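Local structure of ribonuclease-like 3 (Danio rerio, 2VQ9) at residues 35-40 with 140-145; 76-81 with 101-106; 54-59 with 64-69. The protein cleaves RNA as a secreted endonuclease of the pancreatic ribonuclease family, promotes angiogenesis and kills bacteria, Gram-negative ones above all, by a mechanism that does not need the nuclease activity. All coordinates share one frame; numbering follows the deposited sequence. Where two conformers were deposited one is given.

Contact 1: 35-40 with 140-145; sequences TQHVYG and AHYERG. Unlike the reference sequence in segment 140-145: Ala140 (reference Thr), Arg144 (reference Lys).
Water 1 lies between His37 and Tyr142, close to three nitrogens. The backbone N of Tyr142 donates to it over 2.9 Å, and His37 NE2 makes a weak bond at 2.7 Å. A further weak bond, from His141 ND1, is doubtful because His141 has a second conformer. The two segments form no direct hydrogen bond, so this solvent molecule makes the polar link. The apolar link is a CH-pi contact: Tyr142 CB sits 3.5 Å from the centroid of the His37 ring, only 5° off the ring normal, with CB of Gln36 over the opposite face. Here the end of helix 27-37 meets strand 138-146 in the catalytic cleft of the ribonuclease A fold, where His37 is the proton acceptor and His141 the proton donor. With CG anti to the backbone N (chi1 -177°), Tyr142 carries its phenol away from the helix; its ring is slid well aside from the imidazole, at 30° to it, and the two barely overlap. It packs instead on Thr70 and Ile72 of strand 68-72. ND1 of His37 bonds to the carbonyl of Thr70, which together with the Tyr142 CB contact limits rotation of the imidazole.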
ATOM      1  N   THR A  35       3.150  -5.828  -4.153  1.00 17.66           N
ATOM      2  CA  THR A  35       4.349  -5.068  -4.557  1.00 18.60           C
ATOM      3  C   THR A  35       4.244  -3.616  -4.131  1.00 18.86           C
ATOM      4  O   THR A  35       5.197  -3.048  -3.602  1.00 17.41           O
ATOM      5  CB  THR A  35       4.556  -5.129  -6.100  1.00 19.08           C
ATOM      6  OG1 THR A  35       4.786  -6.495  -6.463  1.00 21.07           O
ATOM      7  CG2 THR A  35       5.766  -4.291  -6.532  1.00 19.96           C
ATOM      8  N   GLN A  36       3.086  -3.015  -4.392  1.00 19.36           N
ATOM      9  CA  GLN A  36       2.924  -1.604  -4.135  1.00 21.28           C
ATOM     10  C   GLN A  36       2.710  -1.286  -2.667  1.00 20.35           C
ATOM     11  O   GLN A  36       3.154  -0.241  -2.194  1.00 21.65           O
ATOM     12  CB  GLN A  36       1.743  -1.067  -4.911  1.00 22.15           C
ATOM     13  CG  GLN A  36       1.949  -0.878  -6.399  1.00 27.14           C
ATOM     14  CD  GLN A  36       1.195   0.365  -6.877  1.00 34.18           C
ATOM     15  OE1 GLN A  36       0.073   0.640  -6.426  1.00 35.92           O
ATOM     16  NE2 GLN A  36       1.807   1.120  -7.759  1.00 30.28           N
ATOM     17  N   HIS A  37       2.049  -2.176  -1.926  1.00 18.78           N
ATOM     18  CA  HIS A  37       1.475  -1.754  -0.644  1.00 18.29           C
ATOM     19  C   HIS A  37       1.801  -2.619   0.576  1.00 18.02           C
ATOM     20  O   HIS A  37       1.341  -2.321   1.668  1.00 18.23           O
ATOM     21  CB  HIS A  37      -0.060  -1.622  -0.799  1.00 17.82           C
ATOM     22  CG  HIS A  37      -0.472  -0.570  -1.789  1.00 19.27           C
ATOM     23  ND1 HIS A  37      -0.156   0.765  -1.627  1.00 18.33           N
ATOM     24  CD2 HIS A  37      -1.151  -0.659  -2.959  1.00 19.93           C
ATOM     25  CE1 HIS A  37      -0.607   1.449  -2.661  1.00 20.03           C
ATOM     26  NE2 HIS A  37      -1.218   0.610  -3.483  1.00 19.57           N
ATOM     27  N   VAL A  38       2.579  -3.689   0.405  1.00 17.15           N
ATOM     28  CA  VAL A  38       2.824  -4.589   1.543  1.00 17.33           C
ATOM     29  C   VAL A  38       4.309  -4.773   1.762  1.00 18.12           C
ATOM     30  O   VAL A  38       4.985  -5.353   0.901  1.00 17.11           O
ATOM     31  CB  VAL A  38       2.127  -5.980   1.352  1.00 16.95           C
ATOM     32  CG1 VAL A  38       2.449  -6.910   2.518  1.00 19.31           C
ATOM     33  CG2 VAL A  38       0.574  -5.812   1.204  1.00 17.54           C
ATOM     34  N   TYR A  39       4.812  -4.301   2.905  1.00 17.92           N
ATOM     35  CA  TYR A  39       6.259  -4.428   3.228  1.00 19.31           C
ATOM     36  C   TYR A  39       6.462  -4.359   4.739  1.00 19.81           C
ATOM     37  O   TYR A  39       6.509  -3.272   5.329  1.00 20.42           O
ATOM     38  CB  TYR A  39       7.050  -3.316   2.494  1.00 19.33           C
ATOM     39  CG  TYR A  39       8.557  -3.237   2.764  1.00 20.30           C
ATOM     40  CD1 TYR A  39       9.324  -4.359   3.048  1.00 22.94           C
ATOM     41  CD2 TYR A  39       9.202  -1.993   2.669  1.00 22.81           C
ATOM     42  CE1 TYR A  39      10.748  -4.225   3.286  1.00 25.35           C
ATOM     43  CE2 TYR A  39      10.549  -1.850   2.894  1.00 25.62           C
ATOM     44  CZ  TYR A  39      11.319  -2.959   3.190  1.00 25.65           C
ATOM     45  OH  TYR A  39      12.668  -2.719   3.372  1.00 29.75           O
ATOM     46  N   GLY A  40       6.587  -5.522   5.380  1.00 20.04           N
ATOM     47  CA  GLY A  40       6.764  -5.569   6.837  1.00 20.94           C
ATOM     48  C   GLY A  40       8.001  -4.865   7.369  1.00 21.43           C
ATOM     49  O   GLY A  40       8.031  -4.447   8.533  1.00 23.29           O
ATOM     50  N   ALA A 140      -6.830  -6.022  -3.726  1.00 27.05           N
ATOM     51  CA  ALA A 140      -6.509  -5.547  -5.059  1.00 26.35           C
ATOM     52  C   ALA A 140      -6.011  -4.106  -5.104  1.00 26.36           C
ATOM     53  O   ALA A 140      -5.286  -3.752  -6.018  1.00 25.43           O
ATOM     54  CB  ALA A 140      -7.723  -5.705  -5.971  1.00 27.24           C
ATOM     55  N   HIS A 141      -6.418  -3.275  -4.138  1.00 26.14           N
ATOM     56  CA  HIS A 141      -6.127  -1.843  -4.140  1.00 26.08           C
ATOM     57  C   HIS A 141      -6.080  -1.337  -2.711  1.00 25.03           C
ATOM     58  O   HIS A 141      -6.859  -1.785  -1.866  1.00 24.60           O
ATOM     59  CB  HIS A 141      -7.236  -1.092  -4.909  1.00 27.00           C
ATOM     60  CG  HIS A 141      -7.156   0.401  -4.830  0.50 27.70           C
ATOM     61  ND1 HIS A 141      -6.145   1.128  -5.423  0.50 29.62           N
ATOM     62  CD2 HIS A 141      -7.992   1.308  -4.270  0.50 28.60           C
ATOM     63  CE1 HIS A 141      -6.348   2.416  -5.211  0.50 29.42           C
ATOM     64  NE2 HIS A 141      -7.457   2.552  -4.506  0.50 29.52           N
ATOM     65  N   TYR A 142      -5.146  -0.426  -2.449  1.00 23.76           N
ATOM     66  CA  TYR A 142      -5.104   0.301  -1.180  1.00 24.16           C
ATOM     67  C   TYR A 142      -5.870   1.603  -1.393  1.00 24.51           C
ATOM     68  O   TYR A 142      -5.450   2.484  -2.148  1.00 23.34           O
ATOM     69  CB  TYR A 142      -3.664   0.574  -0.703  1.00 23.08           C
ATOM     70  CG  TYR A 142      -3.577   1.257   0.654  1.00 21.34           C
ATOM     71  CD1 TYR A 142      -3.683   0.522   1.835  1.00 20.64           C
ATOM     72  CD2 TYR A 142      -3.369   2.632   0.758  1.00 19.50           C
ATOM     73  CE1 TYR A 142      -3.617   1.142   3.084  1.00 19.98           C
ATOM     74  CE2 TYR A 142      -3.297   3.265   2.015  1.00 18.88           C
ATOM     75  CZ  TYR A 142      -3.415   2.504   3.170  1.00 18.91           C
ATOM     76  OH  TYR A 142      -3.365   3.093   4.405  1.00 20.59           O
ATOM     77  N   GLU A 143      -7.008   1.703  -0.727  1.00 25.99           N
ATOM     78  CA  GLU A 143      -7.895   2.839  -0.952  1.00 28.37           C
ATOM     79  C   GLU A 143      -7.412   3.978  -0.073  1.00 28.76           C
ATOM     80  O   GLU A 143      -7.099   5.078  -0.568  1.00 29.66           O
ATOM     81  CB  GLU A 143      -9.341   2.435  -0.671  1.00 28.80           C
ATOM     82  CG  GLU A 143     -10.376   3.586  -0.747  1.00 34.36           C
ATOM     83  CD  GLU A 143     -10.646   4.080  -2.159  1.00 38.98           C
ATOM     84  OE1 GLU A 143     -10.405   3.322  -3.124  1.00 41.46           O
ATOM     85  OE2 GLU A 143     -11.128   5.237  -2.302  1.00 43.41           O
ATOM     86  N   ARG A 144      -7.319   3.714   1.229  1.00 28.53           N
ATOM     87  CA  ARG A 144      -6.889   4.720   2.175  1.00 29.33           C
ATOM     88  C   ARG A 144      -6.654   4.125   3.556  1.00 29.25           C
ATOM     89  O   ARG A 144      -6.947   2.943   3.805  1.00 29.24           O
ATOM     90  CB  ARG A 144      -7.915   5.866   2.255  1.00 29.50           C
ATOM     91  CG  ARG A 144      -9.211   5.503   2.941  1.00 31.93           C
ATOM     92  CD  ARG A 144     -10.141   6.717   2.918  1.00 35.19           C
ATOM     93  NE  ARG A 144     -11.287   6.513   3.795  1.00 38.53           N
ATOM     94  CZ  ARG A 144     -12.379   5.819   3.469  1.00 40.42           C
ATOM     95  NH1 ARG A 144     -12.491   5.258   2.259  1.00 40.80           N
ATOM     96  NH2 ARG A 144     -13.365   5.695   4.354  1.00 39.96           N
ATOM     97  N   GLY A 145      -6.119   4.949   4.454  1.00 29.02           N
ATOM     98  CA  GLY A 145      -6.022   4.568   5.848  1.00 29.89           C
ATOM     99  C   GLY A 145      -6.714   5.640   6.636  1.00 30.68           C
ATOM    100  O   GLY A 145      -6.537   6.838   6.359  1.00 30.36           O
TER
HETATM  101  O   HOH W   1      -3.580   0.339  -4.764  1.00 29.33           O

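Contact 2: 76-81 with 101-106; sequences GNHVRT and DQFTVI. Unlike the reference sequence in segment 101-106: Asp101 (reference Asn).
The short helix 76-80 leans on strand 103-112 through His78 and Val79, which both meet the ring of Phe103. Atom CE1 of Phe103 lies over one face of the His78 imidazole, toward its rim, and is 3.5 Å from NE2. The rings meet obliquely, their planes 42° apart and their centroids separated by 4.8 Å. His78 CG is anti to the backbone N (chi1 -175°), which swings the imidazole from the helix flank to the phenyl ring coming from the opposite direction. Deeper in, Val79 CG2 approaches the same Phe103 CE1 at 4.4 Å. In this ribonuclease A fold the helix is the next element after strand 68-72, a short link away, and Ile72 of that strand touches both Val79 and Phe103, so the apolar side of the contact runs into the core. The outer side is polar: water 2, in the plane of the imidazole, is 2.8 Å from His78 NE2 and donates to OD2 of Asp101. His78 O accepts from both N and OG1 of Thr81, the hydroxyl lying in the carbonyl plane at 2.7 Å. On another flank of the helix, Arg80 NH2 donates to Asn77 OD1 at 3.0 Å, from above the amide plane.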
ATOM      1  N   GLY A  76       1.942 -10.327   3.775  1.00 24.37           N
ATOM      2  CA  GLY A  76       0.867 -10.472   2.810  1.00 24.12           C
ATOM      3  C   GLY A  76      -0.333 -11.284   3.244  1.00 24.20           C
ATOM      4  O   GLY A  76      -1.468 -10.857   3.073  1.00 23.73           O
ATOM      5  N   ASN A  77      -0.079 -12.465   3.811  1.00 24.54           N
ATOM      6  CA  ASN A  77      -1.148 -13.300   4.339  1.00 24.53           C
ATOM      7  C   ASN A  77      -1.936 -12.609   5.452  1.00 23.50           C
ATOM      8  O   ASN A  77      -3.160 -12.779   5.543  1.00 24.09           O
ATOM      9  CB  ASN A  77      -0.582 -14.641   4.828  1.00 25.36           C
ATOM     10  CG  ASN A  77      -0.219 -15.559   3.688  1.00 27.47           C
ATOM     11  OD1 ASN A  77      -0.373 -15.202   2.519  1.00 30.01           O
ATOM     12  ND2 ASN A  77       0.257 -16.751   4.016  1.00 28.72           N
ATOM     13  N   HIS A  78      -1.245 -11.799   6.254  1.00 21.96           N
ATOM     14  CA  HIS A  78      -1.906 -10.998   7.300  1.00 21.00           C
ATOM     15  C   HIS A  78      -2.805  -9.932   6.662  1.00 21.06           C
ATOM     16  O   HIS A  78      -3.991  -9.821   7.007  1.00 20.12           O
ATOM     17  CB  HIS A  78      -0.846 -10.358   8.187  1.00 21.16           C
ATOM     18  CG  HIS A  78      -1.376  -9.601   9.365  1.00 19.66           C
ATOM     19  ND1 HIS A  78      -0.561  -8.829  10.163  1.00 21.05           N
ATOM     20  CD2 HIS A  78      -2.633  -9.456   9.857  1.00 20.58           C
ATOM     21  CE1 HIS A  78      -1.285  -8.265  11.118  1.00 19.98           C
ATOM     22  NE2 HIS A  78      -2.544  -8.639  10.961  1.00 20.78           N
ATOM     23  N   VAL A  79      -2.266  -9.157   5.711  1.00 21.38           N
ATOM     24  CA  VAL A  79      -3.100  -8.150   5.036  1.00 22.01           C
ATOM     25  C   VAL A  79      -4.321  -8.781   4.329  1.00 22.78           C
ATOM     26  O   VAL A  79      -5.432  -8.219   4.344  1.00 23.79           O
ATOM     27  CB  VAL A  79      -2.278  -7.266   4.090  1.00 21.87           C
ATOM     28  CG1 VAL A  79      -3.211  -6.310   3.284  1.00 22.08           C
ATOM     29  CG2 VAL A  79      -1.239  -6.469   4.892  1.00 21.26           C
ATOM     30  N   ARG A  80      -4.130  -9.937   3.701  1.00 24.06           N
ATOM     31  CA  ARG A  80      -5.246 -10.663   3.065  1.00 25.83           C
ATOM     32  C   ARG A  80      -6.471 -10.874   3.934  1.00 25.99           C
ATOM     33  O   ARG A  80      -7.602 -10.902   3.425  1.00 25.91           O
ATOM     34  CB  ARG A  80      -4.792 -12.026   2.585  1.00 26.96           C
ATOM     35  CG  ARG A  80      -4.300 -12.044   1.192  1.00 31.38           C
ATOM     36  CD  ARG A  80      -4.585 -13.397   0.595  1.00 36.15           C
ATOM     37  NE  ARG A  80      -3.608 -14.380   1.022  1.00 39.06           N
ATOM     38  CZ  ARG A  80      -3.877 -15.671   1.184  1.00 41.03           C
ATOM     39  NH1 ARG A  80      -5.108 -16.138   0.954  1.00 42.48           N
ATOM     40  NH2 ARG A  80      -2.919 -16.486   1.578  1.00 39.77           N
ATOM     41  N   THR A  81      -6.259 -11.031   5.236  1.00 26.17           N
ATOM     42  CA  THR A  81      -7.363 -11.337   6.153  1.00 27.35           C
ATOM     43  C   THR A  81      -8.387 -10.210   6.245  1.00 28.01           C
ATOM     44  O   THR A  81      -9.476 -10.418   6.765  1.00 28.72           O
ATOM     45  CB  THR A  81      -6.884 -11.663   7.584  1.00 27.22           C
ATOM     46  OG1 THR A  81      -6.308 -10.487   8.180  1.00 27.43           O
ATOM     47  CG2 THR A  81      -5.870 -12.807   7.575  1.00 28.47           C
ATOM     48  N   ASP A 101      -8.573  -4.300  12.897  1.00 28.24           N
ATOM     49  CA  ASP A 101      -7.404  -3.937  13.713  1.00 26.55           C
ATOM     50  C   ASP A 101      -6.690  -2.734  13.091  1.00 25.38           C
ATOM     51  O   ASP A 101      -6.806  -2.493  11.887  1.00 24.27           O
ATOM     52  CB  ASP A 101      -6.368  -5.073  13.816  1.00 27.22           C
ATOM     53  CG  ASP A 101      -6.902  -6.327  14.503  1.00 29.66           C
ATOM     54  OD1 ASP A 101      -7.937  -6.235  15.204  1.00 31.29           O
ATOM     55  OD2 ASP A 101      -6.255  -7.409  14.350  1.00 29.51           O
ATOM     56  N   GLN A 102      -5.919  -2.031  13.916  1.00 24.10           N
ATOM     57  CA  GLN A 102      -4.996  -1.009  13.445  1.00 23.87           C
ATOM     58  C   GLN A 102      -3.805  -1.718  12.805  1.00 22.58           C
ATOM     59  O   GLN A 102      -3.392  -2.793  13.280  1.00 21.75           O
ATOM     60  CB  GLN A 102      -4.464  -0.205  14.623  1.00 24.73           C
ATOM     61  CG  GLN A 102      -5.547   0.418  15.497  1.00 28.68           C
ATOM     62  CD  GLN A 102      -6.080   1.650  14.866  1.00 33.51           C
ATOM     63  OE1 GLN A 102      -7.296   1.834  14.752  1.00 36.77           O
ATOM     64  NE2 GLN A 102      -5.182   2.502  14.412  1.00 33.33           N
ATOM     65  N   PHE A 103      -3.275  -1.104  11.738  1.00 21.06           N
ATOM     66  CA  PHE A 103      -1.999  -1.492  11.142  1.00 20.18           C
ATOM     67  C   PHE A 103      -1.083  -0.250  11.164  1.00 19.37           C
ATOM     68  O   PHE A 103      -1.541   0.892  11.105  1.00 18.91           O
ATOM     69  CB  PHE A 103      -2.190  -1.927   9.685  1.00 19.04           C
ATOM     70  CG  PHE A 103      -2.801  -3.295   9.508  1.00 20.21           C
ATOM     71  CD1 PHE A 103      -1.996  -4.400   9.192  1.00 19.61           C
ATOM     72  CD2 PHE A 103      -4.186  -3.480   9.621  1.00 20.87           C
ATOM     73  CE1 PHE A 103      -2.585  -5.688   8.992  1.00 20.86           C
ATOM     74  CE2 PHE A 103      -4.779  -4.748   9.433  1.00 21.07           C
ATOM     75  CZ  PHE A 103      -3.975  -5.853   9.118  1.00 20.45           C
ATOM     76  N   THR A 104       0.211  -0.479  11.264  1.00 18.90           N
ATOM     77  CA  THR A 104       1.155   0.579  11.037  1.00 18.31           C
ATOM     78  C   THR A 104       1.375   0.713   9.534  1.00 18.39           C
ATOM     79  O   THR A 104       1.662  -0.272   8.835  1.00 17.71           O
ATOM     80  CB  THR A 104       2.459   0.299  11.784  1.00 17.98           C
ATOM     81  OG1 THR A 104       2.145   0.280  13.186  1.00 18.58           O
ATOM     82  CG2 THR A 104       3.504   1.389  11.491  1.00 18.52           C
ATOM     83  N   VAL A 105       1.197   1.935   9.051  1.00 17.88           N
ATOM     84  CA  VAL A 105       1.526   2.252   7.665  1.00 18.67           C
ATOM     85  C   VAL A 105       2.618   3.320   7.581  1.00 18.53           C
ATOM     86  O   VAL A 105       2.710   4.195   8.450  1.00 19.29           O
ATOM     87  CB  VAL A 105       0.280   2.660   6.830  1.00 18.74           C
ATOM     88  CG1 VAL A 105      -0.777   1.545   6.898  1.00 19.79           C
ATOM     89  CG2 VAL A 105      -0.289   4.035   7.295  1.00 20.57           C
ATOM     90  N   ILE A 106       3.428   3.252   6.527  1.00 17.28           N
ATOM     91  CA  ILE A 106       4.399   4.301   6.232  1.00 17.52           C
ATOM     92  C   ILE A 106       4.052   4.894   4.872  1.00 17.02           C
ATOM     93  O   ILE A 106       3.961   4.192   3.863  1.00 15.88           O
ATOM     94  CB  ILE A 106       5.876   3.773   6.293  1.00 18.30           C
ATOM     95  CG1 ILE A 106       6.209   3.357   7.750  1.00 20.53           C
ATOM     96  CG2 ILE A 106       6.866   4.814   5.639  1.00 18.30           C
ATOM     97  CD1 ILE A 106       7.156   4.210   8.465  1.00 25.90           C
TER
HETATM   98  O   HOH W   2      -4.864  -7.539  12.035  1.00 24.13           O

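Contact 3: 54-59 with 64-69; sequences RRITRF and DCKEVN. Unlike the reference sequence in segment 54-59: Arg55 (reference Gly).
Arg58 N donates to the carbonyl O of Asp64 over 2.9 Å, the one direct hydrogen bond between 54-59 and 64-69. Thr57 CA adds a CA-H...O contact to the same oxygen. Water 4 accepts from Phe59 N and donates to Asp64 OD2, which also lies in the plane of the Phe59 ring at its edge, 3.5 Å from CD2. Water 3 accepts from Arg58 NH1 and donates to Cys65 O at 2.7 Å. Elsewhere, Ile56 O accepts from His116 NE2 and Lys66 O from Tyr121 OH. The extended Arg58 side chain carries its guanidinium out to Glu67, whose carboxylate lies over one face, the planes 84° apart; the salt bridge through OE2 is less sure. Thr57 OG1 reaches forward to donate to Phe59 O at 2.7 Å. Lys66, likewise extended, crosses Ile56 with CD 3.7 Å from Ile56 CG2 and donates from NZ to Asn69 OD1 at 2.8 Å; Asn69 ND2 is taken by the carbonyl of Gln36. Lys66, Glu67 and Asn69 belong to the substrate-binding site. The Cys65-Cys119 disulfide ties 64-69 to the chain near strand 120-135, while Ile56, Lys66 and Asn69 all rest on Met51 of helix 47-53, beside helix 27-37.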
ATOM      1  N   ARG A  54      11.584  -2.240  -5.998  1.00 20.09           N
ATOM      2  CA  ARG A  54      10.306  -2.757  -6.506  1.00 20.07           C
ATOM      3  C   ARG A  54       9.839  -2.069  -7.758  1.00 21.25           C
ATOM      4  O   ARG A  54       8.846  -2.478  -8.354  1.00 22.48           O
ATOM      5  CB  ARG A  54       9.205  -2.708  -5.435  1.00 20.56           C
ATOM      6  CG  ARG A  54       9.540  -3.533  -4.199  1.00 16.58           C
ATOM      7  CD  ARG A  54       8.371  -3.531  -3.225  1.00 19.16           C
ATOM      8  NE  ARG A  54       8.619  -4.411  -2.079  1.00 15.16           N
ATOM      9  CZ  ARG A  54       7.664  -4.804  -1.246  1.00 20.50           C
ATOM     10  NH1 ARG A  54       6.417  -4.352  -1.422  1.00 18.58           N
ATOM     11  NH2 ARG A  54       7.947  -5.631  -0.227  1.00 16.19           N
ATOM     12  N   ARG A  55      10.573  -1.045  -8.173  1.00 21.12           N
ATOM     13  CA  ARG A  55      10.250  -0.246  -9.371  1.00 23.40           C
ATOM     14  C   ARG A  55       8.801   0.265  -9.370  1.00 22.96           C
ATOM     15  O   ARG A  55       8.015   0.046 -10.316  1.00 24.29           O
ATOM     16  CB  ARG A  55      10.609  -1.003 -10.668  1.00 23.26           C
ATOM     17  CG  ARG A  55      10.935  -0.084 -11.852  1.00 27.10           C
ATOM     18  CD  ARG A  55      11.275  -0.887 -13.113  1.00 27.34           C
ATOM     19  NE  ARG A  55      11.524  -0.030 -14.303  1.00 29.87           N
ATOM     20  CZ  ARG A  55      10.575   0.385 -15.134  1.00 30.78           C
ATOM     21  NH1 ARG A  55       9.314   0.054 -14.900  1.00 32.11           N
ATOM     22  NH2 ARG A  55      10.871   1.139 -16.204  1.00 31.90           N
ATOM     23  N   ILE A  56       8.432   0.916  -8.281  1.00 21.83           N
ATOM     24  CA  ILE A  56       7.062   1.416  -8.137  1.00 21.25           C
ATOM     25  C   ILE A  56       6.967   2.734  -8.883  1.00 22.01           C
ATOM     26  O   ILE A  56       7.744   3.645  -8.631  1.00 22.31           O
ATOM     27  CB  ILE A  56       6.674   1.547  -6.646  1.00 21.39           C
ATOM     28  CG1 ILE A  56       6.609   0.123  -6.040  1.00 18.44           C
ATOM     29  CG2 ILE A  56       5.330   2.287  -6.510  1.00 20.18           C
ATOM     30  CD1 ILE A  56       6.753   0.059  -4.473  1.00 18.60           C
ATOM     31  N   THR A  57       6.025   2.811  -9.824  1.00 22.25           N
ATOM     32  CA  THR A  57       5.968   3.905 -10.784  1.00 22.21           C
ATOM     33  C   THR A  57       4.624   4.619 -10.808  1.00 23.35           C
ATOM     34  O   THR A  57       3.609   4.076 -10.355  1.00 22.76           O
ATOM     35  CB  THR A  57       6.265   3.409 -12.237  1.00 22.30           C
ATOM     36  OG1 THR A  57       5.356   2.349 -12.573  1.00 21.14           O
ATOM     37  CG2 THR A  57       7.698   2.923 -12.363  1.00 22.26           C
ATOM     38  N   ARG A  58       4.630   5.826 -11.363  1.00 24.54           N
ATOM     39  CA  ARG A  58       3.438   6.647 -11.511  1.00 27.31           C
ATOM     40  C   ARG A  58       2.374   5.988 -12.392  1.00 28.09           C
ATOM     41  O   ARG A  58       1.186   5.934 -12.028  1.00 27.98           O
ATOM     42  CB  ARG A  58       3.834   8.014 -12.087  1.00 27.94           C
ATOM     43  CG  ARG A  58       2.744   9.058 -12.009  1.00 30.63           C
ATOM     44  CD  ARG A  58       3.296  10.411 -12.352  1.00 34.28           C
ATOM     45  NE  ARG A  58       2.245  11.428 -12.381  1.00 39.43           N
ATOM     46  CZ  ARG A  58       2.468  12.743 -12.333  1.00 42.77           C
ATOM     47  NH1 ARG A  58       3.712  13.212 -12.217  1.00 43.57           N
ATOM     48  NH2 ARG A  58       1.444  13.596 -12.366  1.00 43.46           N
ATOM     49  N   PHE A  59       2.816   5.473 -13.538  1.00 28.58           N
ATOM     50  CA  PHE A  59       1.935   4.864 -14.519  1.00 30.00           C
ATOM     51  C   PHE A  59       2.210   3.354 -14.636  1.00 30.28           C
ATOM     52  O   PHE A  59       3.260   2.891 -14.215  1.00 29.32           O
ATOM     53  CB  PHE A  59       2.087   5.574 -15.886  1.00 30.10           C
ATOM     54  CG  PHE A  59       1.894   7.069 -15.819  1.00 31.64           C
ATOM     55  CD1 PHE A  59       0.617   7.613 -15.669  1.00 34.40           C
ATOM     56  CD2 PHE A  59       2.978   7.932 -15.899  1.00 32.00           C
ATOM     57  CE1 PHE A  59       0.434   8.997 -15.592  1.00 34.66           C
ATOM     58  CE2 PHE A  59       2.802   9.319 -15.834  1.00 33.66           C
ATOM     59  CZ  PHE A  59       1.531   9.851 -15.683  1.00 34.70           C
ATOM     60  N   ASP A  64       8.479   6.537 -14.331  1.00 21.71           N
ATOM     61  CA  ASP A  64       8.235   7.763 -13.578  1.00 20.97           C
ATOM     62  C   ASP A  64       8.052   7.485 -12.091  1.00 20.25           C
ATOM     63  O   ASP A  64       7.467   6.477 -11.730  1.00 20.47           O
ATOM     64  CB  ASP A  64       7.001   8.469 -14.131  1.00 20.99           C
ATOM     65  CG  ASP A  64       7.034   8.566 -15.632  1.00 24.19           C
ATOM     66  OD1 ASP A  64       7.663   9.507 -16.112  1.00 24.86           O
ATOM     67  OD2 ASP A  64       6.490   7.672 -16.317  1.00 26.68           O
ATOM     68  N   CYS A  65       8.615   8.355 -11.249  1.00 19.67           N
ATOM     69  CA  CYS A  65       8.458   8.237  -9.780  1.00 19.00           C
ATOM     70  C   CYS A  65       6.984   8.401  -9.393  1.00 19.39           C
ATOM     71  O   CYS A  65       6.360   9.387  -9.791  1.00 19.10           O
ATOM     72  CB  CYS A  65       9.281   9.343  -9.092  1.00 19.12           C
ATOM     73  SG  CYS A  65      11.051   9.358  -9.414  1.00 18.82           S
ATOM     74  N   LYS A  66       6.437   7.436  -8.647  1.00 18.79           N
ATOM     75  CA  LYS A  66       5.110   7.571  -8.034  1.00 18.20           C
ATOM     76  C   LYS A  66       5.225   8.660  -6.965  1.00 18.37           C
ATOM     77  O   LYS A  66       6.247   8.727  -6.235  1.00 18.25           O
ATOM     78  CB  LYS A  66       4.670   6.235  -7.442  1.00 18.73           C
ATOM     79  CG  LYS A  66       3.184   6.250  -7.027  1.00 19.23           C
ATOM     80  CD  LYS A  66       2.671   4.860  -6.699  1.00 20.39           C
ATOM     81  CE  LYS A  66       1.155   4.924  -6.509  1.00 23.59           C
ATOM     82  NZ  LYS A  66       0.757   3.852  -5.613  1.00 25.69           N
ATOM     83  N   GLU A  67       4.224   9.540  -6.902  1.00 19.07           N
ATOM     84  CA  GLU A  67       4.293  10.727  -6.042  1.00 18.98           C
ATOM     85  C   GLU A  67       4.056  10.381  -4.589  1.00 18.63           C
ATOM     86  O   GLU A  67       4.742  10.890  -3.697  1.00 17.95           O
ATOM     87  CB  GLU A  67       3.289  11.799  -6.511  1.00 19.49           C
ATOM     88  CG  GLU A  67       3.598  12.350  -7.913  1.00 24.27           C
ATOM     89  CD  GLU A  67       2.445  13.182  -8.521  1.00 32.15           C
ATOM     90  OE1 GLU A  67       1.635  13.800  -7.798  1.00 36.28           O
ATOM     91  OE2 GLU A  67       2.343  13.212  -9.762  1.00 38.05           O
ATOM     92  N   VAL A  68       3.049   9.551  -4.350  1.00 16.88           N
ATOM     93  CA  VAL A  68       2.712   9.141  -2.991  1.00 16.72           C
ATOM     94  C   VAL A  68       2.422   7.660  -2.989  1.00 16.66           C
ATOM     95  O   VAL A  68       1.657   7.154  -3.847  1.00 17.12           O
ATOM     96  CB  VAL A  68       1.438   9.907  -2.438  1.00 16.68           C
ATOM     97  CG1 VAL A  68       1.191   9.533  -0.946  1.00 17.42           C
ATOM     98  CG2 VAL A  68       1.625  11.461  -2.578  1.00 17.79           C
ATOM     99  N   ASN A  69       3.010   6.961  -2.022  1.00 15.44           N
ATOM    100  CA  ASN A  69       2.819   5.518  -1.950  1.00 15.42           C
ATOM    101  C   ASN A  69       2.855   5.021  -0.541  1.00 15.03           C
ATOM    102  O   ASN A  69       3.769   5.331   0.200  1.00 16.61           O
ATOM    103  CB  ASN A  69       3.845   4.742  -2.791  1.00 14.42           C
ATOM    104  CG  ASN A  69       3.443   3.271  -2.948  1.00 16.31           C
ATOM    105  OD1 ASN A  69       2.397   3.002  -3.537  1.00 17.92           O
ATOM    106  ND2 ASN A  69       4.245   2.321  -2.385  1.00 14.59           N
TER
HETATM  107  O   HOH W   3       6.133  11.767 -11.128  1.00 36.55           O
HETATM  108  O   HOH W   4       5.514   5.553 -14.952  1.00 23.37           O

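In the fold
Contact 1 lies at the middle of the molecule, its centre about 2 Å from that of the chain, and joins parts 100 residues apart; contacts 3 and 2 follow one another within the intervening chain. Their centres are about 21 Å apart, on opposite sides of the chain's centre, but only about 13 Å and 9 Å from that of contact 1. All three reach the same antiparallel sheet. Strand 68-72 leads from contact 3 to helix 76-80 of contact 2. Contact 3 brings substrate-binding residues to the catalytic histidines, and the carbonyl of Thr35 accepts a hydrogen bond from Arg54. Toward contact 2, Val38 packs on Val79 and Tyr142 on Val105, so that apolar packing is continuous between contacts 1 and 2.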